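Local structure of takeout-like protein 1 (Epiphyas postvittana, 3E8T) at residues D46-L54 / E188-A196; V138-Y146 / F202-P213. The protein binds ubiquinone-8 along an internal pocket and probably serves as a carrier of hydrophobic ligands in the insect. All coordinates share one frame; numbering follows the deposited sequence.

Contact 1. Residues D46-L54 / E188-A196; sequences DFAFDLSGL and EFGKPVMEA. With UQ8 (Ubiquinone-8), chain B.
Ser52 OG donates a hydrogen bond of 2.6 Å to Glu188 OE1, meeting the carboxylate from above its plane, 38° out of it. Glu188 gets there by a bend at chi2, -79°. Ser52 belongs to the type I' turn from Leu51 to Leu54, which joins strand 42-51 to its antiparallel partner 54-77. Beside this bond lies the Phe189 ring. Leu54 CD2 sits over the centre of one face, 3.8 Å from the ring centroid, and Glu188 CB covers the opposite face. At the ring edge, Phe189 CE1 comes within 3.3 Å of Leu51 O. The long helix 182-211 lies here against the curled antiparallel sheet of the JHBP family; its part 188-196 runs nearly opposite to strand 47-51, at 158°. Phe49 lies nearly parallel to Phe189 but slid aside, with centroids 5.5 Å apart. Phe49 CD2 also rests 3.5 Å from Pro192 CG, and the methyl C40 of ubiquinone-8 meets the edge of the Phe49 ring. With an alanine at Phe49, Phe189 and Pro192 would probably face a gap, and methyl C40 would lose the ring edge it meets. Farther along, Ala196 CB packs on a face of the Phe47 ring, 4.1 Å from its centroid, while Phe47 CZ touches Val193 CG2.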
loop_
_atom_site.group_PDB
_atom_site.type_symbol
_atom_site.label_atom_id
_atom_site.label_comp_id
_atom_site.label_asym_id
_atom_site.label_seq_id
_atom_site.Cartn_x
_atom_site.Cartn_y
_atom_site.Cartn_z
ATOM N N ASP A 46 -3.139 -14.089 0.275
ATOM C CA ASP A 46 -2.161 -14.860 -0.467
ATOM C C ASP A 46 -2.182 -14.451 -1.907
ATOM O O ASP A 46 -3.264 -14.232 -2.480
ATOM C CB ASP A 46 -2.403 -16.361 -0.218
ATOM C CG ASP A 46 -2.160 -16.766 1.318
ATOM O OD1 ASP A 46 -1.734 -15.915 2.140
ATOM O OD2 ASP A 46 -2.348 -17.960 1.694
ATOM N N PHE A 47 -1.009 -14.277 -2.509
ATOM C CA PHE A 47 -0.979 -13.882 -3.904
ATOM C C PHE A 47 0.218 -14.476 -4.612
ATOM O O PHE A 47 1.145 -14.947 -3.981
ATOM C CB PHE A 47 -1.091 -12.368 -4.129
ATOM C CG PHE A 47 0.108 -11.571 -3.684
ATOM C CD1 PHE A 47 1.092 -11.210 -4.569
ATOM C CD2 PHE A 47 0.264 -11.165 -2.396
ATOM C CE1 PHE A 47 2.209 -10.515 -4.149
ATOM C CE2 PHE A 47 1.347 -10.463 -1.992
ATOM C CZ PHE A 47 2.334 -10.126 -2.863
ATOM N N ALA A 48 0.144 -14.414 -5.928
ATOM C CA ALA A 48 1.209 -14.903 -6.769
ATOM C C ALA A 48 1.328 -14.041 -8.001
ATOM O O ALA A 48 0.357 -13.367 -8.408
ATOM C CB ALA A 48 0.912 -16.322 -7.183
ATOM N N PHE A 49 2.505 -14.052 -8.625
ATOM C CA PHE A 49 2.664 -13.424 -9.922
ATOM C C PHE A 49 3.706 -14.178 -10.742
ATOM O O PHE A 49 4.502 -14.924 -10.207
ATOM C CB PHE A 49 2.967 -11.908 -9.810
ATOM C CG PHE A 49 4.334 -11.569 -9.262
ATOM C CD1 PHE A 49 5.477 -11.782 -10.011
ATOM C CD2 PHE A 49 4.492 -11.020 -8.019
ATOM C CE1 PHE A 49 6.697 -11.453 -9.535
ATOM C CE2 PHE A 49 5.752 -10.687 -7.524
ATOM C CZ PHE A 49 6.830 -10.877 -8.284
ATOM N N ASP A 50 3.601 -14.013 -12.049
ATOM C CA ASP A 50 4.506 -14.593 -13.006
ATOM C C ASP A 50 4.776 -13.450 -13.987
ATOM O O ASP A 50 3.945 -13.139 -14.841
ATOM C CB ASP A 50 3.872 -15.768 -13.709
ATOM C CG ASP A 50 4.806 -16.477 -14.622
ATOM O OD1 ASP A 50 5.855 -15.947 -14.980
ATOM O OD2 ASP A 50 4.507 -17.638 -15.030
ATOM N N LEU A 51 5.903 -12.774 -13.798
ATOM C CA LEU A 51 6.276 -11.559 -14.519
ATOM C C LEU A 51 7.745 -11.538 -14.850
ATOM O O LEU A 51 8.579 -11.848 -13.998
ATOM C CB LEU A 51 5.948 -10.299 -13.711
ATOM C CG LEU A 51 4.484 -10.062 -13.332
ATOM C CD1 LEU A 51 4.439 -8.921 -12.308
ATOM C CD2 LEU A 51 3.606 -9.724 -14.574
ATOM N N SER A 52 8.084 -11.175 -16.081
ATOM C CA SER A 52 9.461 -10.984 -16.461
ATOM C C SER A 52 10.345 -12.195 -16.189
ATOM O O SER A 52 11.531 -12.053 -15.947
ATOM C CB SER A 52 10.031 -9.741 -15.836
ATOM O OG SER A 52 9.368 -8.603 -16.394
ATOM N N GLY A 53 9.762 -13.388 -16.241
ATOM C CA GLY A 53 10.512 -14.597 -15.989
ATOM C C GLY A 53 10.554 -15.084 -14.538
ATOM O O GLY A 53 11.082 -16.161 -14.316
ATOM N N LEU A 54 10.034 -14.296 -13.609
ATOM C CA LEU A 54 9.993 -14.652 -12.201
ATOM C C LEU A 54 8.619 -15.182 -11.838
ATOM O O LEU A 54 7.615 -14.499 -12.069
ATOM C CB LEU A 54 10.311 -13.430 -11.314
ATOM C CG LEU A 54 10.196 -13.663 -9.822
ATOM C CD1 LEU A 54 11.222 -14.660 -9.325
ATOM C CD2 LEU A 54 10.384 -12.312 -9.070
ATOM N N GLU A 188 10.176 -3.627 -11.736
ATOM C CA GLU A 188 9.670 -4.852 -12.359
ATOM C C GLU A 188 8.545 -5.503 -11.590
ATOM O O GLU A 188 7.607 -6.003 -12.191
ATOM C CB GLU A 188 10.777 -5.876 -12.492
ATOM C CG GLU A 188 11.716 -5.564 -13.595
ATOM C CD GLU A 188 11.209 -5.941 -14.983
ATOM O OE1 GLU A 188 10.090 -6.449 -15.141
ATOM O OE2 GLU A 188 11.955 -5.674 -15.936
ATOM N N PHE A 189 8.632 -5.502 -10.265
ATOM C CA PHE A 189 7.767 -6.387 -9.465
ATOM C C PHE A 189 6.947 -5.682 -8.420
ATOM O O PHE A 189 6.187 -6.333 -7.721
ATOM C CB PHE A 189 8.611 -7.471 -8.807
ATOM C CG PHE A 189 9.439 -8.254 -9.784
ATOM C CD1 PHE A 189 8.829 -8.948 -10.835
ATOM C CD2 PHE A 189 10.822 -8.234 -9.723
ATOM C CE1 PHE A 189 9.588 -9.613 -11.746
ATOM C CE2 PHE A 189 11.576 -8.948 -10.651
ATOM C CZ PHE A 189 10.938 -9.609 -11.673
ATOM N N GLY A 190 7.087 -4.376 -8.272
ATOM C CA GLY A 190 6.359 -3.699 -7.201
ATOM C C GLY A 190 4.874 -3.650 -7.406
ATOM O O GLY A 190 4.112 -3.683 -6.425
ATOM N N LYS A 191 4.416 -3.567 -8.642
ATOM C CA LYS A 191 2.979 -3.362 -8.889
ATOM C C LYS A 191 2.073 -4.429 -8.255
ATOM O O LYS A 191 1.091 -4.078 -7.602
ATOM C CB LYS A 191 2.703 -3.237 -10.390
ATOM C CG LYS A 191 1.261 -2.975 -10.746
ATOM C CD LYS A 191 1.025 -2.717 -12.253
ATOM C CE LYS A 191 -0.451 -2.438 -12.632
ATOM N NZ LYS A 191 -1.105 -1.410 -11.751
ATOM N N PRO A 192 2.358 -5.730 -8.446
ATOM C CA PRO A 192 1.478 -6.694 -7.803
ATOM C C PRO A 192 1.467 -6.643 -6.271
ATOM O O PRO A 192 0.445 -6.953 -5.615
ATOM C CB PRO A 192 1.954 -8.050 -8.347
ATOM C CG PRO A 192 3.238 -7.822 -8.903
ATOM C CD PRO A 192 3.341 -6.414 -9.306
ATOM N N VAL A 193 2.607 -6.303 -5.690
ATOM C CA VAL A 193 2.688 -6.194 -4.246
ATOM C C VAL A 193 1.899 -4.977 -3.756
ATOM O O VAL A 193 1.089 -5.042 -2.834
ATOM C CB VAL A 193 4.178 -6.142 -3.828
ATOM C CG1 VAL A 193 4.317 -6.017 -2.305
ATOM C CG2 VAL A 193 4.900 -7.384 -4.364
ATOM N N MET A 194 2.103 -3.843 -4.428
ATOM C CA MET A 194 1.339 -2.637 -4.135
ATOM C C MET A 194 -0.154 -2.941 -4.228
ATOM O O MET A 194 -0.926 -2.501 -3.380
ATOM C CB MET A 194 1.700 -1.512 -5.118
ATOM C CG MET A 194 0.799 -0.271 -4.981
ATOM S SD MET A 194 1.349 1.084 -6.037
ATOM C CE MET A 194 1.030 0.470 -7.708
ATOM N N GLU A 195 -0.573 -3.657 -5.270
ATOM C CA GLU A 195 -2.005 -3.917 -5.483
ATOM C C GLU A 195 -2.564 -4.786 -4.381
ATOM O O GLU A 195 -3.730 -4.624 -3.968
ATOM C CB GLU A 195 -2.270 -4.541 -6.836
ATOM C CG GLU A 195 -3.721 -4.967 -7.082
ATOM C CD GLU A 195 -4.827 -3.870 -7.105
ATOM O OE1 GLU A 195 -4.649 -2.670 -6.734
ATOM O OE2 GLU A 195 -5.959 -4.267 -7.486
ATOM N N ALA A 196 -1.793 -5.750 -3.889
ATOM C CA ALA A 196 -2.272 -6.652 -2.810
ATOM C C ALA A 196 -2.637 -5.784 -1.601
ATOM O O ALA A 196 -3.589 -6.057 -0.855
ATOM C CB ALA A 196 -1.165 -7.659 -2.431
HETATM C C45 UQ8 B . 11.760 -13.021 -4.503
HETATM C C44 UQ8 B . 12.280 -12.060 -5.575
HETATM C C46 UQ8 B . 13.635 -12.531 -6.035
HETATM C C43 UQ8 B . 12.355 -10.621 -5.100
HETATM C C42 UQ8 B . 11.078 -10.209 -4.351
HETATM C C41 UQ8 B . 9.927 -10.100 -5.342
HETATM C C39 UQ8 B . 9.115 -8.853 -5.065
HETATM C C40 UQ8 B . 7.615 -8.922 -4.786
HETATM C C38 UQ8 B . 9.720 -7.627 -5.135
HETATM C C37 UQ8 B . 9.082 -6.418 -4.894
HETATM C C36 UQ8 B . 10.202 -5.384 -4.775
HETATM C C34 UQ8 B . 9.707 -4.019 -4.332
HETATM C C35 UQ8 B . 10.700 -3.103 -4.015
HETATM C C33 UQ8 B . 8.347 -3.756 -4.182
HETATM C C32 UQ8 B . 7.729 -2.562 -3.824
HETATM C C31 UQ8 B . 6.363 -2.907 -3.173
HETATM C C29 UQ8 B . 5.506 -1.684 -2.882
HETATM C C30 UQ8 B . 5.370 -0.547 -3.945
HETATM C C28 UQ8 B . 4.846 -1.578 -1.663
HETATM C C27 UQ8 B . 4.039 -0.515 -1.276
HETATM C C26 UQ8 B . 2.926 -0.965 -0.319
HETATM C C24 UQ8 B . 2.204 0.245 0.283
HETATM C C25 UQ8 B . 2.922 1.167 1.284
HETATM C C23 UQ8 B . 0.903 0.510 -0.085
HETATM C C22 UQ8 B . 0.092 1.556 0.365
HETATM C C21 UQ8 B . -1.227 1.597 -0.405
HETATM C C19 UQ8 B . -2.033 2.887 -0.249
HETATM C C20 UQ8 B . -3.246 2.935 -1.177
HETATM C C18 UQ8 B . -2.389 3.210 1.209
HETATM C C17 UQ8 B . -3.281 4.456 1.307
HETATM C C16 UQ8 B . -3.270 5.092 2.707
HETATM C C14 UQ8 B . -4.443 6.060 2.816
HETATM C C15 UQ8 B . -4.806 6.934 1.601
HETATM C C13 UQ8 B . -5.208 6.144 3.978
HETATM C C12 UQ8 B . -6.298 7.002 4.104
HETATM C C11 UQ8 B . -6.569 7.448 5.556
HETATM C C9 UQ8 B . -7.316 8.794 5.601
HETATM C C10 UQ8 B . -7.989 9.138 4.262
HETATM C C8 UQ8 B . -8.334 8.752 6.738
HETATM C C7 UQ8 B . -9.783 8.712 6.242
HETATM C C6 UQ8 B . -10.349 10.109 5.889
HETATM C C1 UQ8 B . -11.090 10.270 4.712
HETATM C C1M UQ8 B . -11.284 9.158 3.894
HETATM C C2 UQ8 B . -11.624 11.511 4.341
HETATM O O2 UQ8 B . -12.280 11.650 3.305
HETATM C C3 UQ8 B . -11.430 12.616 5.154
HETATM O O3 UQ8 B . -11.952 13.823 4.792
HETATM C C3M UQ8 B . -13.305 13.923 5.234
HETATM C C4 UQ8 B . -10.694 12.491 6.326
HETATM O O4 UQ8 B . -10.514 13.593 7.114
HETATM C C4M UQ8 B . -9.965 14.678 6.351
HETATM C C5 UQ8 B . -10.156 11.248 6.689
HETATM O O5 UQ8 B . -9.516 11.165 7.741
#

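Contact 2. Residues V138-Y146 / F202-P213; sequences VDHVIFKKY and FKNIKHFLAKVP. With UQ8 (Ubiquinone-8), chain B.
The quinone end of the ubiquinone-8 pocket is bounded here by Ile205 and Leu209 of helix 182-211, with strand 139-153 packed behind them. Leu209 CD1 touches the ring methyl C1M of ubiquinone-8, and it also lies over a face of Phe143, 3.5 Å from Phe143 CZ. Ile205 CG2 reaches Phe143 CE2 at 3.5 Å, while Ile205 CD1 meets the isoprenoid tail. Phe143, Tyr146 and Phe202 form an aromatic cluster. Phe202 has CG anti to its backbone nitrogen (chi1 -180°), which carries the ring up to the strand. Tyr146 CD2 stands over the centre of the Phe202 ring, 3.3 Å from Phe202 CG, with the two planes at 36°. Lys206 lies extended past Phe143 and turns at its last torsion. Lys206 NZ then donates a hydrogen bond of 2.7 Å to Phe143 O, nearly in line with the carbonyl. Water 3 links Val141 O and Phe143 N to Lys206 O. Water 2 joins Val141 N to Leu209 O. At the far end Ala210 O lies over the centre of the His140 ring, 3.3 Å from His140 CD2, and water 1 bridges His140 NE2 and Lys211 O. A long helix packed along a curved antiparallel sheet is the fold of the JHBP family, and here it encloses the ubiquinone.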
loop_
_atom_site.group_PDB
_atom_site.type_symbol
_atom_site.label_atom_id
_atom_site.label_comp_id
_atom_site.label_asym_id
_atom_site.label_seq_id
_atom_site.Cartn_x
_atom_site.Cartn_y
_atom_site.Cartn_z
ATOM N N VAL A 138 -29.190 10.964 4.054
ATOM C CA VAL A 138 -27.863 11.360 4.559
ATOM C C VAL A 138 -26.807 11.237 3.475
ATOM O O VAL A 138 -26.683 10.215 2.835
ATOM C CB VAL A 138 -27.471 10.495 5.754
ATOM C CG1 VAL A 138 -26.117 10.931 6.304
ATOM C CG2 VAL A 138 -28.577 10.593 6.865
ATOM N N ASP A 139 -26.049 12.300 3.280
ATOM C CA ASP A 139 -25.007 12.373 2.271
ATOM C C ASP A 139 -23.719 11.729 2.754
ATOM O O ASP A 139 -23.247 11.953 3.865
ATOM C CB ASP A 139 -24.748 13.829 1.901
ATOM C CG ASP A 139 -25.907 14.457 1.098
ATOM O OD1 ASP A 139 -26.914 13.778 0.816
ATOM O OD2 ASP A 139 -25.780 15.638 0.736
ATOM N N HIS A 140 -23.133 10.937 1.885
ATOM C CA HIS A 140 -21.842 10.275 2.108
ATOM C C HIS A 140 -20.964 10.439 0.891
ATOM O O HIS A 140 -21.470 10.454 -0.234
ATOM C CB HIS A 140 -22.023 8.777 2.294
ATOM C CG HIS A 140 -22.790 8.413 3.520
ATOM N ND1 HIS A 140 -24.138 8.134 3.519
ATOM C CD2 HIS A 140 -22.375 8.257 4.799
ATOM C CE1 HIS A 140 -24.525 7.864 4.754
ATOM N NE2 HIS A 140 -23.478 7.913 5.549
ATOM N N VAL A 141 -19.651 10.443 1.105
ATOM C CA VAL A 141 -18.704 10.279 0.001
ATOM C C VAL A 141 -18.566 8.799 -0.301
ATOM O O VAL A 141 -18.179 8.021 0.563
ATOM C CB VAL A 141 -17.353 10.842 0.375
ATOM C CG1 VAL A 141 -16.256 10.460 -0.652
ATOM C CG2 VAL A 141 -17.456 12.317 0.490
ATOM N N ILE A 142 -18.856 8.432 -1.552
ATOM C CA ILE A 142 -18.813 7.068 -1.997
ATOM C C ILE A 142 -17.654 6.898 -2.991
ATOM O O ILE A 142 -17.714 7.374 -4.080
ATOM C CB ILE A 142 -20.160 6.600 -2.585
ATOM C CG1 ILE A 142 -21.294 6.836 -1.589
ATOM C CG2 ILE A 142 -20.074 5.111 -3.007
ATOM C CD1 ILE A 142 -21.141 6.065 -0.274
ATOM N N PHE A 143 -16.618 6.234 -2.540
ATOM C CA PHE A 143 -15.485 5.943 -3.402
ATOM C C PHE A 143 -15.850 4.955 -4.491
ATOM O O PHE A 143 -16.553 3.980 -4.238
ATOM C CB PHE A 143 -14.351 5.337 -2.588
ATOM C CG PHE A 143 -13.517 6.314 -1.825
ATOM C CD1 PHE A 143 -13.828 7.641 -1.730
ATOM C CD2 PHE A 143 -12.316 5.853 -1.239
ATOM C CE1 PHE A 143 -12.988 8.534 -1.046
ATOM C CE2 PHE A 143 -11.489 6.720 -0.566
ATOM C CZ PHE A 143 -11.823 8.044 -0.455
ATOM N N LYS A 144 -15.337 5.173 -5.706
ATOM C CA LYS A 144 -15.697 4.379 -6.863
ATOM C C LYS A 144 -14.486 3.609 -7.393
ATOM O O LYS A 144 -14.509 2.345 -7.443
ATOM C CB LYS A 144 -16.289 5.267 -7.950
ATOM C CG LYS A 144 -17.582 5.950 -7.537
ATOM C CD LYS A 144 -18.704 4.991 -7.172
ATOM C CE LYS A 144 -19.976 5.744 -6.806
ATOM N NZ LYS A 144 -21.134 4.782 -6.547
ATOM N N LYS A 145 -13.468 4.293 -7.843
ATOM C CA LYS A 145 -12.296 3.642 -8.437
ATOM C C LYS A 145 -11.062 4.334 -7.902
ATOM O O LYS A 145 -11.145 5.445 -7.355
ATOM C CB LYS A 145 -12.324 3.771 -9.986
ATOM C CG LYS A 145 -13.464 3.072 -10.603
ATOM C CD LYS A 145 -13.523 3.079 -12.133
ATOM C CE LYS A 145 -12.331 2.450 -12.806
ATOM N NZ LYS A 145 -12.546 2.478 -14.311
ATOM N N TYR A 146 -9.923 3.694 -8.062
ATOM C CA TYR A 146 -8.674 4.293 -7.721
ATOM C C TYR A 146 -7.586 3.863 -8.660
ATOM O O TYR A 146 -7.667 2.807 -9.352
ATOM C CB TYR A 146 -8.273 3.950 -6.264
ATOM C CG TYR A 146 -7.911 2.506 -6.092
ATOM C CD1 TYR A 146 -6.596 2.073 -6.171
ATOM C CD2 TYR A 146 -8.915 1.549 -5.898
ATOM C CE1 TYR A 146 -6.284 0.735 -6.057
ATOM C CE2 TYR A 146 -8.599 0.207 -5.767
ATOM C CZ TYR A 146 -7.287 -0.177 -5.844
ATOM O OH TYR A 146 -7.010 -1.526 -5.710
ATOM N N PHE A 202 -8.184 0.297 0.069
ATOM C CA PHE A 202 -9.281 0.993 -0.576
ATOM C C PHE A 202 -10.631 0.485 -0.118
ATOM O O PHE A 202 -11.559 1.253 0.147
ATOM C CB PHE A 202 -9.161 0.848 -2.104
ATOM C CG PHE A 202 -10.243 1.530 -2.868
ATOM C CD1 PHE A 202 -10.214 2.891 -3.070
ATOM C CD2 PHE A 202 -11.301 0.801 -3.362
ATOM C CE1 PHE A 202 -11.226 3.496 -3.792
ATOM C CE2 PHE A 202 -12.304 1.416 -4.064
ATOM C CZ PHE A 202 -12.243 2.755 -4.279
ATOM N N LYS A 203 -10.795 -0.832 -0.062
ATOM C CA LYS A 203 -12.064 -1.385 0.358
ATOM C C LYS A 203 -12.425 -0.890 1.768
ATOM O O LYS A 203 -13.577 -0.577 2.051
ATOM C CB LYS A 203 -12.008 -2.900 0.295
ATOM C CG LYS A 203 -13.267 -3.610 0.670
ATOM C CD LYS A 203 -13.011 -5.068 0.677
ATOM C CE LYS A 203 -12.253 -5.462 1.919
ATOM N NZ LYS A 203 -11.284 -6.556 1.643
ATOM N N ASN A 204 -11.449 -0.831 2.673
ATOM C CA ASN A 204 -11.689 -0.368 4.037
ATOM C C ASN A 204 -12.020 1.108 4.127
ATOM O O ASN A 204 -12.961 1.500 4.841
ATOM C CB ASN A 204 -10.513 -0.762 4.913
ATOM C CG ASN A 204 -10.609 -2.213 5.363
ATOM O OD1 ASN A 204 -11.299 -2.522 6.333
ATOM N ND2 ASN A 204 -9.926 -3.112 4.672
ATOM N N ILE A 205 -11.293 1.949 3.405
ATOM C CA ILE A 205 -11.635 3.393 3.406
ATOM C C ILE A 205 -13.018 3.629 2.785
ATOM O O ILE A 205 -13.817 4.430 3.309
ATOM C CB ILE A 205 -10.590 4.261 2.713
ATOM C CG1 ILE A 205 -9.183 4.041 3.262
ATOM C CG2 ILE A 205 -10.984 5.719 2.787
ATOM C CD1 ILE A 205 -8.084 4.608 2.266
ATOM N N LYS A 206 -13.298 2.955 1.683
ATOM C CA LYS A 206 -14.603 3.054 1.045
ATOM C C LYS A 206 -15.728 2.685 1.997
ATOM O O LYS A 206 -16.735 3.395 2.110
ATOM C CB LYS A 206 -14.648 2.183 -0.193
ATOM C CG LYS A 206 -15.970 2.124 -0.867
ATOM C CD LYS A 206 -15.876 1.326 -2.172
ATOM C CE LYS A 206 -17.209 0.940 -2.752
ATOM N NZ LYS A 206 -18.103 2.073 -3.043
ATOM N N HIS A 207 -15.570 1.580 2.690
ATOM C CA HIS A 207 -16.552 1.135 3.664
ATOM C C HIS A 207 -16.755 2.159 4.764
ATOM O O HIS A 207 -17.912 2.467 5.163
ATOM C CB HIS A 207 -16.034 -0.183 4.260
ATOM C CG HIS A 207 -16.857 -0.704 5.382
ATOM N ND1 HIS A 207 -18.133 -1.195 5.213
ATOM C CD2 HIS A 207 -16.581 -0.783 6.699
ATOM C CE1 HIS A 207 -18.595 -1.581 6.393
ATOM N NE2 HIS A 207 -17.683 -1.319 7.312
ATOM N N PHE A 208 -15.656 2.677 5.283
ATOM C CA PHE A 208 -15.727 3.655 6.385
ATOM C C PHE A 208 -16.467 4.893 5.939
ATOM O O PHE A 208 -17.412 5.375 6.602
ATOM C CB PHE A 208 -14.291 4.011 6.833
ATOM C CG PHE A 208 -14.199 5.182 7.811
ATOM C CD1 PHE A 208 -14.433 4.962 9.123
ATOM C CD2 PHE A 208 -13.880 6.485 7.393
ATOM C CE1 PHE A 208 -14.358 6.005 10.046
ATOM C CE2 PHE A 208 -13.813 7.510 8.282
ATOM C CZ PHE A 208 -14.056 7.261 9.621
ATOM N N LEU A 209 -16.084 5.448 4.796
ATOM C CA LEU A 209 -16.756 6.656 4.316
ATOM C C LEU A 209 -18.206 6.448 3.925
ATOM O O LEU A 209 -19.029 7.356 4.010
ATOM C CB LEU A 209 -15.979 7.314 3.180
ATOM C CG LEU A 209 -14.653 7.910 3.564
ATOM C CD1 LEU A 209 -13.919 8.331 2.305
ATOM C CD2 LEU A 209 -14.817 9.113 4.510
ATOM N N ALA A 210 -18.561 5.245 3.538
ATOM C CA ALA A 210 -19.975 4.956 3.211
ATOM C C ALA A 210 -20.875 4.913 4.444
ATOM O O ALA A 210 -22.084 4.971 4.302
ATOM C CB ALA A 210 -20.094 3.644 2.400
ATOM N N LYS A 211 -20.295 4.825 5.625
ATOM C CA LYS A 211 -21.077 4.737 6.853
ATOM C C LYS A 211 -20.935 5.934 7.770
ATOM O O LYS A 211 -21.699 6.018 8.741
ATOM C CB LYS A 211 -20.741 3.454 7.613
ATOM C CG LYS A 211 -19.441 3.456 8.391
ATOM C CD LYS A 211 -18.896 2.061 8.757
ATOM C CE LYS A 211 -19.872 1.272 9.607
ATOM N NZ LYS A 211 -20.202 1.925 10.949
ATOM N N VAL A 212 -20.065 6.894 7.453
ATOM C CA VAL A 212 -19.871 8.100 8.247
ATOM C C VAL A 212 -20.375 9.281 7.418
ATOM O O VAL A 212 -19.875 9.535 6.344
ATOM C CB VAL A 212 -18.419 8.301 8.673
ATOM C CG1 VAL A 212 -18.316 9.556 9.503
ATOM C CG2 VAL A 212 -17.949 7.087 9.511
ATOM N N PRO A 213 -21.407 10.014 7.894
ATOM C CA PRO A 213 -21.919 11.135 7.119
ATOM C C PRO A 213 -20.804 12.118 6.825
ATOM O O PRO A 213 -19.990 12.404 7.700
ATOM C CB PRO A 213 -22.957 11.759 8.049
ATOM C CG PRO A 213 -23.345 10.669 8.977
ATOM C CD PRO A 213 -22.137 9.820 9.156
HETATM C C45 UQ8 B . 11.760 -13.021 -4.503
HETATM C C44 UQ8 B . 12.280 -12.060 -5.575
HETATM C C46 UQ8 B . 13.635 -12.531 -6.035
HETATM C C43 UQ8 B . 12.355 -10.621 -5.100
HETATM C C42 UQ8 B . 11.078 -10.209 -4.351
HETATM C C41 UQ8 B . 9.927 -10.100 -5.342
HETATM C C39 UQ8 B . 9.115 -8.853 -5.065
HETATM C C40 UQ8 B . 7.615 -8.922 -4.786
HETATM C C38 UQ8 B . 9.720 -7.627 -5.135
HETATM C C37 UQ8 B . 9.082 -6.418 -4.894
HETATM C C36 UQ8 B . 10.202 -5.384 -4.775
HETATM C C34 UQ8 B . 9.707 -4.019 -4.332
HETATM C C35 UQ8 B . 10.700 -3.103 -4.015
HETATM C C33 UQ8 B . 8.347 -3.756 -4.182
HETATM C C32 UQ8 B . 7.729 -2.562 -3.824
HETATM C C31 UQ8 B . 6.363 -2.907 -3.173
HETATM C C29 UQ8 B . 5.506 -1.684 -2.882
HETATM C C30 UQ8 B . 5.370 -0.547 -3.945
HETATM C C28 UQ8 B . 4.846 -1.578 -1.663
HETATM C C27 UQ8 B . 4.039 -0.515 -1.276
HETATM C C26 UQ8 B . 2.926 -0.965 -0.319
HETATM C C24 UQ8 B . 2.204 0.245 0.283
HETATM C C25 UQ8 B . 2.922 1.167 1.284
HETATM C C23 UQ8 B . 0.903 0.510 -0.085
HETATM C C22 UQ8 B . 0.092 1.556 0.365
HETATM C C21 UQ8 B . -1.227 1.597 -0.405
HETATM C C19 UQ8 B . -2.033 2.887 -0.249
HETATM C C20 UQ8 B . -3.246 2.935 -1.177
HETATM C C18 UQ8 B . -2.389 3.210 1.209
HETATM C C17 UQ8 B . -3.281 4.456 1.307
HETATM C C16 UQ8 B . -3.270 5.092 2.707
HETATM C C14 UQ8 B . -4.443 6.060 2.816
HETATM C C15 UQ8 B . -4.806 6.934 1.601
HETATM C C13 UQ8 B . -5.208 6.144 3.978
HETATM C C12 UQ8 B . -6.298 7.002 4.104
HETATM C C11 UQ8 B . -6.569 7.448 5.556
HETATM C C9 UQ8 B . -7.316 8.794 5.601
HETATM C C10 UQ8 B . -7.989 9.138 4.262
HETATM C C8 UQ8 B . -8.334 8.752 6.738
HETATM C C7 UQ8 B . -9.783 8.712 6.242
HETATM C C6 UQ8 B . -10.349 10.109 5.889
HETATM C C1 UQ8 B . -11.090 10.270 4.712
HETATM C C1M UQ8 B . -11.284 9.158 3.894
HETATM C C2 UQ8 B . -11.624 11.511 4.341
HETATM O O2 UQ8 B . -12.280 11.650 3.305
HETATM C C3 UQ8 B . -11.430 12.616 5.154
HETATM O O3 UQ8 B . -11.952 13.823 4.792
HETATM C C3M UQ8 B . -13.305 13.923 5.234
HETATM C C4 UQ8 B . -10.694 12.491 6.326
HETATM O O4 UQ8 B . -10.514 13.593 7.114
HETATM C C4M UQ8 B . -9.965 14.678 6.351
HETATM C C5 UQ8 B . -10.156 11.248 6.689
HETATM O O5 UQ8 B . -9.516 11.165 7.741
HETATM O O HOH W 1 -24.334 7.266 8.101
HETATM O O HOH W 2 -18.861 10.067 3.835
HETATM O O HOH W 3 -16.934 5.509 0.212
HETATM O O HOH W 4 -20.077 2.215 -5.024
#

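In the fold
Both contacts use helix 182-211 and the same antiparallel sheet, and their centres lie about 27 Å apart. Along the chain the segments alternate: 46-54, 138-146, 188-196, then 202-213. Contact 1 joins the earlier part of the helix to strand 42-51. Contact 2 joins its last turns, and the residues just after, to strand 139-153. The two meet where Tyr146 OH lies 2.8 Å from Glu195 OE1, a probable hydrogen bond. Ubiquinone-8 passes both, with the far end of its tail at contact 1 and its quinone ring at contact 2. The helix thus flanks much of one elongated pocket, consistent with carriage of a long, hydrophobic ligand.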